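Local coordinates for LINE-1 retrotransposable element ORF1 protein (Homo sapiens, PDB 2W7A) that binds single-stranded RNA and DNA as a nucleic acid chaperone and is essential for retrotransposition of LINE-1 elements, this chain being its central RRM domain, at residues G4-I9 with H64-F69; N42-Q46 with F69-M74. All coordinates share one frame; numbering follows the deposited sequence. Where two conformers were deposited one is given.

Contact 1 (G4-I9 with H64-F69); sequences GNLRLI and HIIVRF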
# COMPACT_ATOMS: atom_id res chain seq x y z
N GLY A 4 7.73 7.45 7.84
CA GLY A 4 7.03 7.65 6.57
C GLY A 4 6.56 6.39 5.86
O GLY A 4 5.96 6.48 4.79
N ASN A 5 6.85 5.23 6.44
CA ASN A 5 6.48 3.94 5.81
C ASN A 5 5.15 3.41 6.33
O ASN A 5 4.87 3.46 7.54
CB ASN A 5 7.46 2.82 6.18
CG ASN A 5 8.80 2.92 5.49
OD1 ASN A 5 9.02 3.72 4.62
ND2 ASN A 5 9.72 2.08 5.94
N LEU A 6 4.33 2.88 5.43
CA LEU A 6 3.32 1.94 5.84
C LEU A 6 3.46 0.62 5.15
O LEU A 6 4.20 0.51 4.16
CB LEU A 6 1.94 2.50 5.67
CG LEU A 6 1.38 2.83 4.35
CD1 LEU A 6 1.05 1.63 3.49
CD2 LEU A 6 0.06 3.66 4.52
N ARG A 7 2.79 -0.37 5.71
CA ARG A 7 2.72 -1.71 5.16
C ARG A 7 1.35 -1.93 4.54
O ARG A 7 0.32 -1.71 5.17
CB ARG A 7 2.96 -2.78 6.24
CG ARG A 7 4.39 -2.87 6.70
CD ARG A 7 4.59 -3.81 7.92
NE ARG A 7 6.01 -3.79 8.31
CZ ARG A 7 6.96 -4.59 7.83
NH1 ARG A 7 6.69 -5.58 7.00
NH2 ARG A 7 8.21 -4.45 8.25
N LEU A 8 1.35 -2.45 3.33
CA LEU A 8 0.18 -2.87 2.59
C LEU A 8 0.19 -4.39 2.60
O LEU A 8 1.13 -5.03 2.08
CB LEU A 8 0.25 -2.29 1.19
CG LEU A 8 -0.63 -2.79 0.11
CD1 LEU A 8 -2.11 -2.70 0.50
CD2 LEU A 8 -0.30 -1.93 -1.17
N ILE A 9 -0.83 -4.96 3.21
CA ILE A 9 -0.88 -6.40 3.53
C ILE A 9 -1.98 -7.08 2.73
O ILE A 9 -3.08 -6.52 2.60
CB ILE A 9 -1.15 -6.58 5.04
CG1 ILE A 9 -0.02 -5.94 5.85
CG2 ILE A 9 -1.41 -8.02 5.38
CD1 ILE A 9 -0.22 -5.99 7.36
N HIS A 64 4.44 -8.43 2.40
CA HIS A 64 3.96 -7.07 2.55
C HIS A 64 4.62 -6.17 1.53
O HIS A 64 5.71 -6.46 1.04
CB HIS A 64 4.30 -6.54 3.95
CG HIS A 64 3.66 -7.28 5.07
ND1 HIS A 64 3.86 -6.96 6.40
CD2 HIS A 64 2.77 -8.29 5.08
CE1 HIS A 64 3.14 -7.76 7.16
NE2 HIS A 64 2.47 -8.58 6.39
N ILE A 65 3.94 -5.09 1.18
CA ILE A 65 4.48 -4.06 0.35
C ILE A 65 4.73 -2.84 1.25
O ILE A 65 3.80 -2.37 1.96
CB ILE A 65 3.49 -3.69 -0.79
CG1 ILE A 65 3.28 -4.84 -1.77
CG2 ILE A 65 3.91 -2.40 -1.52
CD1 ILE A 65 2.07 -4.70 -2.68
N ILE A 66 5.96 -2.34 1.25
CA ILE A 66 6.28 -1.14 2.01
C ILE A 66 6.14 0.05 1.10
O ILE A 66 6.72 0.09 0.01
CB ILE A 66 7.72 -1.19 2.58
CG1 ILE A 66 7.93 -2.48 3.36
CG2 ILE A 66 8.00 0.06 3.38
CD1 ILE A 66 6.86 -2.73 4.40
N VAL A 67 5.33 1.02 1.55
CA VAL A 67 5.05 2.24 0.83
C VAL A 67 5.65 3.40 1.65
O VAL A 67 5.29 3.62 2.81
CB VAL A 67 3.55 2.40 0.61
CG1 VAL A 67 3.26 3.70 -0.19
CG2 VAL A 67 2.95 1.15 -0.02
N ARG A 68 6.62 4.11 1.06
CA ARG A 68 7.28 5.22 1.78
C ARG A 68 6.72 6.53 1.21
O ARG A 68 6.78 6.77 0.03
CB ARG A 68 8.79 5.17 1.61
CG ARG A 68 9.53 6.27 2.39
CD ARG A 68 11.03 6.01 2.41
NE ARG A 68 11.75 6.95 3.26
CZ ARG A 68 13.07 7.12 3.24
NH1 ARG A 68 13.84 6.41 2.41
NH2 ARG A 68 13.63 8.01 4.05
N PHE A 69 6.12 7.32 2.09
CA PHE A 69 5.51 8.57 1.73
C PHE A 69 6.52 9.69 1.88
O PHE A 69 7.41 9.61 2.74
CB PHE A 69 4.32 8.84 2.64
CG PHE A 69 3.13 8.01 2.33
CD1 PHE A 69 3.05 6.71 2.75
CD2 PHE A 69 2.07 8.52 1.65
CE1 PHE A 69 1.95 5.93 2.47
CE2 PHE A 69 0.95 7.74 1.38
CZ PHE A 69 0.93 6.44 1.77
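Arg7 and His64 meet at one end of this antiparallel strand pair. Arg7 NH1 gives a hydrogen bond to His64 ND1 at 3.2 Å. The guanidinium and imidazole planes stand 72° apart, and each partner lies somewhat off the other's plane. In this bond ND1 acts as the acceptor, which suggests that it carries no proton. Ile9 lies alongside the ring, with CG1 over the centre of one face, 3.7 Å from the centroid of the His64 ring, a CH-pi contact. An alanine in place of His64 would probably leave Arg7 NH1 without this acceptor and uncover the Ile9 flank. On the same side of the sheet as Arg7, Ile66 CD1 sits 3.4 Å from Arg7 CG and reaches over one face of the guanidinium, toward the rim. Ile66 CG2 packs on the amide of Asn5, 3.6 Å from Asn5 CG.

The other face is apolar. Leu6 CG sits between its backbone N and carbonyl carbon (chi1 64°), which brings CD2 to 3.6 Å from Phe69 CE1. Leu8 CD2 meets Ile65 CD1, and helix 19-33 packs against both residues.

In the backbone, Leu6 pairs with Val67, and Leu8 with Ile65, each through two hydrogen bonds. Phe69 N adds a nearly straight bond to Gly4 O, 2.8 Å long. Beyond the strands, Asp100 forms a salt bridge with Arg7 NE and a hydrogen bond with Asn5 ND2. The chemistry divides by face: Leu6, Leu8, Ile65 and Val67 turn to the helices, while the other side mixes Asn5, two arginines and apolar Ile66. In RRM domains these strands form the middle of the sheet, and the face away from the helices commonly contacts RNA; this mixed face is consistent with that.

Contact 2 (N42-Q46 with F69-M74); sequences NVQIQ and FTKVEM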
# COMPACT_ATOMS: atom_id res chain seq x y z
N ASN A 42 -2.43 14.65 -4.17
CA ASN A 42 -1.19 15.10 -3.54
C ASN A 42 -0.61 14.04 -2.62
O ASN A 42 0.00 14.37 -1.62
CB ASN A 42 -1.38 16.41 -2.78
CG ASN A 42 -0.04 17.07 -2.42
OD1 ASN A 42 0.93 17.09 -3.23
ND2 ASN A 42 0.02 17.62 -1.21
N VAL A 43 -0.84 12.78 -2.94
CA VAL A 43 -0.17 11.72 -2.23
C VAL A 43 1.12 11.54 -3.06
O VAL A 43 1.09 11.24 -4.25
CB VAL A 43 -1.01 10.41 -2.22
CG1 VAL A 43 -0.43 9.39 -1.28
CG2 VAL A 43 -2.55 10.61 -1.94
N GLN A 44 2.25 11.77 -2.41
CA GLN A 44 3.53 11.80 -3.07
C GLN A 44 4.22 10.55 -2.58
O GLN A 44 5.06 10.58 -1.73
CB GLN A 44 4.28 13.09 -2.65
CG GLN A 44 3.35 14.36 -2.60
CD GLN A 44 4.03 15.60 -2.02
OE1 GLN A 44 4.94 16.15 -2.63
NE2 GLN A 44 3.56 16.07 -0.86
N ILE A 45 3.79 9.41 -3.09
CA ILE A 45 4.39 8.15 -2.69
C ILE A 45 5.74 8.20 -3.38
O ILE A 45 5.84 8.53 -4.58
CB ILE A 45 3.45 7.00 -3.04
CG1 ILE A 45 2.32 6.97 -1.99
CG2 ILE A 45 4.20 5.65 -3.07
CD1 ILE A 45 1.06 6.21 -2.38
N GLN A 46 6.79 8.05 -2.58
CA GLN A 46 8.18 7.97 -3.07
C GLN A 46 8.75 6.62 -3.53
O GLN A 46 9.46 6.54 -4.52
CB GLN A 46 9.11 8.34 -1.95
CG GLN A 46 9.07 9.81 -1.62
CD GLN A 46 10.11 10.19 -0.60
OE1 GLN A 46 10.61 9.33 0.14
NE2 GLN A 46 10.44 11.47 -0.55
N PHE A 69 6.12 7.32 2.09
CA PHE A 69 5.51 8.57 1.73
C PHE A 69 6.52 9.69 1.88
O PHE A 69 7.41 9.61 2.74
CB PHE A 69 4.32 8.84 2.64
CG PHE A 69 3.13 8.01 2.33
CD1 PHE A 69 3.05 6.71 2.75
CD2 PHE A 69 2.07 8.52 1.65
CE1 PHE A 69 1.95 5.93 2.47
CE2 PHE A 69 0.95 7.74 1.38
CZ PHE A 69 0.93 6.44 1.77
N THR A 70 6.39 10.72 1.05
CA THR A 70 7.23 11.91 1.19
C THR A 70 6.93 12.62 2.51
O THR A 70 7.85 13.14 3.18
CB THR A 70 7.00 12.85 -0.01
OG1 THR A 70 7.29 12.12 -1.23
CG2 THR A 70 7.83 14.12 0.08
N LYS A 71 5.65 12.64 2.87
CA LYS A 71 5.19 13.35 4.09
C LYS A 71 4.66 12.39 5.12
O LYS A 71 3.76 11.60 4.81
CB LYS A 71 4.11 14.39 3.74
CG LYS A 71 4.67 15.58 2.91
CD LYS A 71 3.65 16.67 2.70
CE LYS A 71 3.30 17.39 4.01
NZ LYS A 71 4.49 18.03 4.63
N VAL A 72 5.22 12.45 6.33
CA VAL A 72 4.72 11.62 7.42
C VAL A 72 3.26 11.93 7.71
O VAL A 72 2.47 11.03 8.01
CB VAL A 72 5.61 11.82 8.69
CG1 VAL A 72 5.08 11.06 9.89
CG2 VAL A 72 7.03 11.39 8.36
N GLU A 73 2.89 13.19 7.62
CA GLU A 73 1.49 13.53 7.84
C GLU A 73 0.55 12.79 6.88
O GLU A 73 -0.58 12.41 7.29
CB GLU A 73 1.30 15.05 7.71
CG GLU A 73 -0.11 15.54 8.17
CD GLU A 73 -0.27 17.03 8.08
OE1 GLU A 73 0.75 17.75 8.01
OE2 GLU A 73 -1.44 17.48 8.11
N MSE A 74 1.00 12.56 5.64
CA MSE A 74 0.16 11.91 4.68
C MSE A 74 0.10 10.41 4.95
O MSE A 74 -0.99 9.78 4.86
CB MSE A 74 0.66 12.18 3.28
CG MSE A 74 -0.08 11.43 2.24
SE MSE A 74 -2.04 11.81 2.13
CE MSE A 74 -1.87 13.59 1.52
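Ile45 and Phe69 form an antiparallel non-hydrogen-bonded pair, CA to CA 4.6 Å, and just beyond it the amide of Thr70 bonds to the carbonyl of Gln44. In this RRM fold the site lies where the edge strand 45-51 begins and where strand 64-69 turns into helix 72-85.

Ile45 lies beside Phe69 and points the same way. Its CG1 stands over one face of the ring, toward the rim, 4.1 Å from the centroid of the Phe69 ring, a CH-pi contact. Val43, in one of its two conformers, comes in at the ring edge instead, with CG1 near the ring plane and beside Phe69 CE2. In that conformer CG1 lies opposite the backbone N (chi1 -170°), which turns it both to the ring edge and to the first helical turn, 4.1 Å from Met74 CG. Met74 is a selenomethionine. Its chain bends at chi2 and chi3, and CE ends 3.7 Å from Asn42 O. Ile30 and Leu26 of helix 19-33 continue this apolar cluster, touching Val43 and Ile45 respectively.

The outer side is polar. Gln44 also has two conformers; in one it extends beyond CG and crosses Lys71 obliquely, with NE2 3.6 Å from Lys71 CD. Lys71 holds the N-cap position of helix 72-85. The Gln46 side chain crosses Thr70 at about a right angle, its amide end beside the threonine. Thr70 OG1 lies beside its own backbone N (chi1 -57°), which lets one residue present two donors to one carbonyl. The pair of bonds ties the turn to the residue just before strand 45-51: Gln44 O accepts from Thr70 N at 3.1 Å, nearly along the C=O axis, and from Thr70 OG1 at 2.8 Å, tilted 30° from the carbonyl plane.

How the contacts relate
Contact 1 is the more central and partly buried; contact 2 is a surface contact, their centres about 11 Å apart. Both use Phe69, which ends strand 64-69 in the first and leads into helix 72-85 in the second. Contact 1 joins two inner strands through a regular ladder. Contact 2 has one bridge, then relies on threonine bonds and apolar packing on the Phe69 ring and the first turn of helix 72-85. A guanidinium-to-imidazole bond marks the polar side of contact 1, whereas amides and a hydroxyl dominate that of contact 2. The two meet where Arg68 O probably accepts from Gln46 N and Val67 packs on Ile45. Strand 64-69 thus lies between strands 5-9 and 45-51.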